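Local coordinates for conserved hypothetical exported protein (Bacteroides fragilis, PDB 4JJA) that is of unproven function but probably acts as an exported peptidoglycan beta-N-acetylmuramidase of the NamZ (DUF1343) family, at residues A[232-241]-A[304-314]. Sequence-based numbering, arbitrary orientation. Where two conformers were deposited one is given.
Sequences SICLFEGTPV and LDYLIDAYHNL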
ATOM      1  N   SER A 232      -8.516   7.140  -5.062  1.00  8.93           N
ATOM      2  CA  SER A 232      -9.019   8.354  -5.723  1.00  9.77           C
ATOM      3  C   SER A 232      -8.464   9.611  -5.048  1.00  9.66           C
ATOM      4  O   SER A 232      -7.966  10.518  -5.697  1.00 14.53           O
ATOM      5  CB  SER A 232     -10.557   8.386  -5.692  1.00  9.92           C
ATOM      6  OG  SER A 232     -11.112   7.278  -6.374  1.00 10.59           O
ATOM      7  N   ILE A 233      -8.494   9.642  -3.751  1.00  7.64           N
ATOM      8  CA  ILE A 233      -8.183  10.858  -2.997  1.00  8.22           C
ATOM      9  C   ILE A 233      -6.689  11.106  -2.830  1.00  7.30           C
ATOM     10  O   ILE A 233      -6.276  12.244  -2.805  1.00  8.10           O
ATOM     11  CB  ILE A 233      -8.946  10.843  -1.631  1.00  8.75           C
ATOM     12  CG1 ILE A 233     -10.437  10.885  -1.907  1.00  9.75           C
ATOM     13  CG2 ILE A 233      -8.545  12.002  -0.695  1.00 10.35           C
ATOM     14  CD1 ILE A 233     -10.961  12.170  -2.526  1.00 11.90           C
ATOM     15  N   CYS A 234      -5.866  10.072  -2.798  1.00  7.42           N
ATOM     16  CA  CYS A 234      -4.428  10.262  -2.664  1.00  8.06           C
ATOM     17  C   CYS A 234      -3.846  10.968  -3.886  1.00  7.88           C
ATOM     18  O   CYS A 234      -2.797  11.559  -3.785  1.00  8.33           O
ATOM     19  CB  CYS A 234      -3.692   8.917  -2.425  1.00  8.73           C
ATOM     20  SG  CYS A 234      -2.037   9.114  -1.741  1.00 11.36           S
ATOM     21  N   LEU A 235      -4.557  10.971  -5.019  1.00  7.98           N
ATOM     22  CA  LEU A 235      -4.096  11.777  -6.156  1.00  8.18           C
ATOM     23  C   LEU A 235      -3.938  13.240  -5.821  1.00  7.87           C
ATOM     24  O   LEU A 235      -3.152  13.956  -6.472  1.00  8.12           O
ATOM     25  CB  LEU A 235      -5.011  11.542  -7.353  1.00  9.28           C
ATOM     26  CG  LEU A 235      -5.110  10.069  -7.804  1.00 11.18           C
ATOM     27  CD1 LEU A 235      -6.078   9.984  -9.001  1.00 14.33           C
ATOM     28  CD2 LEU A 235      -3.762   9.471  -8.149  1.00 15.17           C
ATOM     29  N   PHE A 236      -4.680  13.719  -4.831  1.00  7.36           N
ATOM     30  CA  PHE A 236      -4.522  15.093  -4.393  1.00  7.03           C
ATOM     31  C   PHE A 236      -3.163  15.413  -3.804  1.00  7.98           C
ATOM     32  O   PHE A 236      -2.799  16.578  -3.704  1.00  7.66           O
ATOM     33  CB  PHE A 236      -5.617  15.533  -3.419  1.00  6.97           C
ATOM     34  CG  PHE A 236      -6.968  15.779  -4.039  1.00  6.60           C
ATOM     35  CD1 PHE A 236      -7.132  16.756  -4.993  1.00  7.84           C
ATOM     36  CD2 PHE A 236      -8.094  15.081  -3.635  1.00  7.14           C
ATOM     37  CE1 PHE A 236      -8.373  17.065  -5.492  1.00  7.54           C
ATOM     38  CE2 PHE A 236      -9.363  15.363  -4.155  1.00  7.56           C
ATOM     39  CZ  PHE A 236      -9.480  16.354  -5.104  1.00  7.85           C
ATOM     40  N   GLU A 237      -2.383  14.407  -3.456  1.00  8.05           N
ATOM     41  CA  GLU A 237      -1.012  14.669  -3.002  1.00  8.33           C
ATOM     42  C   GLU A 237      -0.159  15.216  -4.139  1.00  8.46           C
ATOM     43  O   GLU A 237       0.919  15.711  -3.885  1.00 10.62           O
ATOM     44  CB  GLU A 237      -0.401  13.431  -2.384  1.00 10.16           C
ATOM     45  CG  GLU A 237      -1.202  13.083  -1.108  1.00 13.48           C
ATOM     46  CD  GLU A 237      -0.542  12.444   0.047  1.00 21.78           C
ATOM     47  OE1 GLU A 237       0.426  11.740  -0.139  1.00 23.64           O
ATOM     48  OE2 GLU A 237      -1.095  12.610   1.173  1.00 23.36           O
ATOM     49  N   GLY A 238      -0.610  15.104  -5.380  1.00  7.86           N
ATOM     50  CA  GLY A 238       0.010  15.741  -6.532  1.00  8.08           C
ATOM     51  C   GLY A 238      -0.530  17.111  -6.838  1.00  7.54           C
ATOM     52  O   GLY A 238      -0.355  17.553  -7.982  1.00  8.29           O
ATOM     53  N   THR A 239      -1.165  17.767  -5.862  1.00  7.56           N
ATOM     54  CA  THR A 239      -1.832  19.046  -6.002  1.00  7.62           C
ATOM     55  C   THR A 239      -1.679  19.783  -4.690  1.00  8.31           C
ATOM     56  O   THR A 239      -1.258  19.188  -3.688  1.00  8.69           O
ATOM     57  CB  THR A 239      -3.358  18.882  -6.291  1.00  7.92           C
ATOM     58  OG1 THR A 239      -4.055  18.611  -5.059  1.00  7.81           O
ATOM     59  CG2 THR A 239      -3.665  17.823  -7.358  1.00  8.91           C
ATOM     60  N   PRO A 240      -2.127  21.050  -4.597  1.00  8.56           N
ATOM     61  CA  PRO A 240      -2.147  21.755  -3.306  1.00  9.52           C
ATOM     62  C   PRO A 240      -3.370  21.510  -2.424  1.00  9.06           C
ATOM     63  O   PRO A 240      -3.497  22.099  -1.355  1.00 10.02           O
ATOM     64  CB  PRO A 240      -2.089  23.220  -3.709  1.00 11.18           C
ATOM     65  CG  PRO A 240      -2.085  23.269  -5.134  1.00 13.39           C
ATOM     66  CD  PRO A 240      -2.352  21.954  -5.714  1.00 10.16           C
ATOM     67  N   VAL A 241      -4.287  20.680  -2.880  1.00  8.11           N
ATOM     68  CA  VAL A 241      -5.565  20.462  -2.196  1.00  8.37           C
ATOM     69  C   VAL A 241      -5.321  19.604  -0.953  1.00  8.76           C
ATOM     70  O   VAL A 241      -4.608  18.610  -1.001  1.00  9.78           O
ATOM     71  CB  VAL A 241      -6.570  19.779  -3.153  1.00  8.32           C
ATOM     72  CG1 VAL A 241      -7.836  19.445  -2.479  1.00 10.32           C
ATOM     73  CG2 VAL A 241      -6.804  20.645  -4.375  1.00 10.67           C
ATOM     74  N   LEU A 304     -12.034  10.093 -10.863  1.00  9.31           N
ATOM     75  CA  LEU A 304     -11.409  11.378 -11.150  1.00  8.82           C
ATOM     76  C   LEU A 304     -12.314  12.569 -10.958  1.00  9.08           C
ATOM     77  O   LEU A 304     -11.874  13.698 -11.128  1.00  9.34           O
ATOM     78  CB  LEU A 304     -10.793  11.389 -12.548  1.00 10.14           C
ATOM     79  CG  LEU A 304      -9.731  10.375 -12.854  1.00 10.43           C
ATOM     80  CD1 LEU A 304      -9.352  10.419 -14.323  1.00 13.56           C
ATOM     81  CD2 LEU A 304      -8.490  10.564 -11.932  1.00 11.85           C
ATOM     82  N   ASP A 305     -13.570  12.346 -10.581  1.00  9.06           N
ATOM     83  CA  ASP A 305     -14.490  13.463 -10.377  1.00  9.97           C
ATOM     84  C   ASP A 305     -13.932  14.500  -9.426  1.00  9.21           C
ATOM     85  O   ASP A 305     -14.169  15.710  -9.596  1.00  9.71           O
ATOM     86  CB  ASP A 305     -15.866  12.991  -9.829  1.00 10.46           C
ATOM     87  CG  ASP A 305     -16.784  12.342 -10.849  1.00 13.78           C
ATOM     88  OD1 ASP A 305     -16.530  12.415 -12.041  1.00 15.15           O
ATOM     89  OD2 ASP A 305     -17.820  11.769 -10.406  1.00 17.61           O
ATOM     90  N   TYR A 306     -13.291  14.029  -8.344  1.00  8.85           N
ATOM     91  CA  TYR A 306     -12.891  14.932  -7.304  1.00  9.31           C
ATOM     92  C   TYR A 306     -11.750  15.831  -7.783  1.00  8.98           C
ATOM     93  O   TYR A 306     -11.759  17.058  -7.585  1.00  9.14           O
ATOM     94  CB  TYR A 306     -12.473  14.129  -6.053  1.00  9.85           C
ATOM     95  CG  TYR A 306     -13.468  13.047  -5.675  1.00 10.24           C
ATOM     96  CD1 TYR A 306     -14.804  13.342  -5.516  1.00 10.00           C
ATOM     97  CD2 TYR A 306     -13.066  11.747  -5.450  1.00 10.98           C
ATOM     98  CE1 TYR A 306     -15.740  12.336  -5.187  1.00 12.71           C
ATOM     99  CE2 TYR A 306     -13.989  10.742  -5.108  1.00 11.57           C
ATOM    100  CZ  TYR A 306     -15.330  11.050  -4.992  1.00 12.24           C
ATOM    101  OH  TYR A 306     -16.212  10.055  -4.602  1.00 14.66           O
ATOM    102  N   LEU A 307     -10.746  15.226  -8.397  1.00  9.49           N
ATOM    103  CA  LEU A 307      -9.641  15.945  -8.930  0.50  8.80           C
ATOM    104  C   LEU A 307     -10.078  17.008  -9.979  1.00  8.50           C
ATOM    105  O   LEU A 307      -9.623  18.144  -9.972  1.00  9.54           O
ATOM    106  CB  LEU A 307      -8.703  14.879  -9.495  0.50  9.29           C
ATOM    107  CG  LEU A 307      -7.373  15.362 -10.008  0.50  6.25           C
ATOM    108  CD1 LEU A 307      -6.464  15.844  -8.891  0.50  8.14           C
ATOM    109  CD2 LEU A 307      -6.682  14.270 -10.762  0.50  5.29           C
ATOM    110  N   ILE A 308     -10.982  16.579 -10.850  1.00  8.55           N
ATOM    111  CA  ILE A 308     -11.465  17.456 -11.910  1.00  8.99           C
ATOM    112  C   ILE A 308     -12.258  18.610 -11.325  1.00  9.57           C
ATOM    113  O   ILE A 308     -12.135  19.772 -11.748  1.00  9.48           O
ATOM    114  CB  ILE A 308     -12.238  16.617 -12.949  1.00  9.99           C
ATOM    115  CG1 ILE A 308     -11.274  15.692 -13.692  1.00 10.31           C
ATOM    116  CG2 ILE A 308     -13.103  17.510 -13.895  1.00 12.12           C
ATOM    117  CD1 ILE A 308     -11.939  14.680 -14.617  1.00 12.39           C
ATOM    118  N   ASP A 309     -13.078  18.313 -10.323  1.00  8.76           N
ATOM    119  CA  ASP A 309     -13.821  19.351  -9.636  1.00  9.69           C
ATOM    120  C   ASP A 309     -12.912  20.424  -9.055  1.00  8.42           C
ATOM    121  O   ASP A 309     -13.133  21.621  -9.265  1.00  9.76           O
ATOM    122  CB  ASP A 309     -14.664  18.692  -8.535  1.00 10.85           C
ATOM    123  CG  ASP A 309     -15.478  19.668  -7.720  1.00 13.39           C
ATOM    124  OD1 ASP A 309     -16.214  20.424  -8.354  1.00 19.45           O
ATOM    125  OD2 ASP A 309     -15.452  19.590  -6.509  1.00 18.75           O
ATOM    126  N   ALA A 310     -11.923  19.987  -8.288  1.00  8.25           N
ATOM    127  CA  ALA A 310     -11.022  20.936  -7.692  1.00  8.11           C
ATOM    128  C   ALA A 310     -10.226  21.737  -8.710  1.00  7.99           C
ATOM    129  O   ALA A 310     -10.039  22.933  -8.559  1.00  9.19           O
ATOM    130  CB  ALA A 310     -10.079  20.227  -6.721  1.00  8.94           C
ATOM    131  N   TYR A 311      -9.770  21.073  -9.783  1.00  8.02           N
ATOM    132  CA  TYR A 311      -9.008  21.739 -10.821  1.00  8.12           C
ATOM    133  C   TYR A 311      -9.808  22.882 -11.419  1.00  8.91           C
ATOM    134  O   TYR A 311      -9.309  24.019 -11.506  1.00  9.70           O
ATOM    135  CB  TYR A 311      -8.630  20.741 -11.926  1.00  9.83           C
ATOM    136  CG  TYR A 311      -8.048  21.435 -13.155  1.00  9.28           C
ATOM    137  CD1 TYR A 311      -6.762  21.869 -13.144  1.00 10.29           C
ATOM    138  CD2 TYR A 311      -8.809  21.718 -14.244  1.00 10.91           C
ATOM    139  CE1 TYR A 311      -6.212  22.564 -14.202  1.00 11.62           C
ATOM    140  CE2 TYR A 311      -8.277  22.382 -15.315  1.00 10.94           C
ATOM    141  CZ  TYR A 311      -6.979  22.813 -15.300  1.00 11.87           C
ATOM    142  OH  TYR A 311      -6.433  23.525 -16.357  1.00 15.32           O
ATOM    143  N   HIS A 312     -11.025  22.621 -11.829  1.00  8.83           N
ATOM    144  CA  HIS A 312     -11.808  23.657 -12.450  1.00  9.38           C
ATOM    145  C   HIS A 312     -12.267  24.719 -11.474  1.00 10.37           C
ATOM    146  O   HIS A 312     -12.446  25.868 -11.854  1.00 13.35           O
ATOM    147  CB  HIS A 312     -13.014  23.068 -13.209  1.00  9.64           C
ATOM    148  CG  HIS A 312     -12.603  22.305 -14.420  1.00  9.47           C
ATOM    149  ND1 HIS A 312     -12.016  22.894 -15.524  1.00 11.07           N
ATOM    150  CD2 HIS A 312     -12.662  20.981 -14.686  1.00 11.49           C
ATOM    151  CE1 HIS A 312     -11.722  21.957 -16.416  1.00 11.59           C
ATOM    152  NE2 HIS A 312     -12.118  20.780 -15.934  1.00 11.50           N
ATOM    153  N   ASN A 313     -12.459  24.362 -10.208  1.00  9.18           N
ATOM    154  CA  ASN A 313     -12.885  25.353  -9.249  1.00  9.79           C
ATOM    155  C   ASN A 313     -11.772  26.329  -8.924  1.00 10.43           C
ATOM    156  O   ASN A 313     -12.015  27.533  -8.763  1.00 10.92           O
ATOM    157  CB  ASN A 313     -13.364  24.676  -7.955  1.00 10.72           C
ATOM    158  CG  ASN A 313     -13.986  25.669  -6.989  1.00 11.29           C
ATOM    159  OD1 ASN A 313     -13.329  26.155  -6.114  1.00 12.48           O
ATOM    160  ND2 ASN A 313     -15.218  26.086  -7.250  1.00 16.86           N
ATOM    161  N   LEU A 314     -10.540  25.827  -8.782  1.00 10.57           N
ATOM    162  CA  LEU A 314      -9.466  26.681  -8.319  1.00 11.64           C
ATOM    163  C   LEU A 314      -8.985  27.702  -9.342  1.00 13.78           C
ATOM    164  O   LEU A 314      -8.423  28.730  -8.960  1.00 16.26           O
ATOM    165  CB  LEU A 314      -8.298  25.827  -7.812  1.00 11.95           C
ATOM    166  CG  LEU A 314      -8.489  25.400  -6.391  1.00 13.07           C
ATOM    167  CD1 LEU A 314      -7.562  24.235  -6.029  1.00 14.89           C
ATOM    168  CD2 LEU A 314      -8.329  26.583  -5.389  1.00 15.17           C
TER
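In the NamZ C-terminal region, residues 232-241, which carry helix 224-233 on through a 3-10 segment into a loop, run alongside helix 305-314: CA of Phe236 lies 6.9 Å from CA of Leu307, and CA of Val241 7.8 Å from CA of Ala310. No hydrogen bond crosses between them; the packing is apolar. Phe236 makes the central contact, laying its flat ring against backbone and CB atoms of the helix. Chi1 of -74° sets its CG anti to the carbonyl carbon, and the ring tip, CZ, comes edge-on to Tyr306 O at 3.4 Å, an oxygen that also accepts the helical hydrogen bond of Ala310 N. Ring atom CE1 sits 3.8 Å from Ala310 CB, whose small methyl admits the ring close to the helix, while Val241 CG1 lies over one ring face, toward its rim, and Tyr254 stacks on the ring. Beyond it, Ile233 brings its terminal methyl, CD1, to Tyr306 CD2 (3.6 Å), crossing that side chain at about a right angle. In the conformer given, branched Leu307 meets Thr239 CG2 through CD1. The threonine also shapes the loop: its hydroxyl gives a hydrogen bond to Phe236 O and, closing an ST turn, OG1 accepts from Val241 N at 3.0 Å.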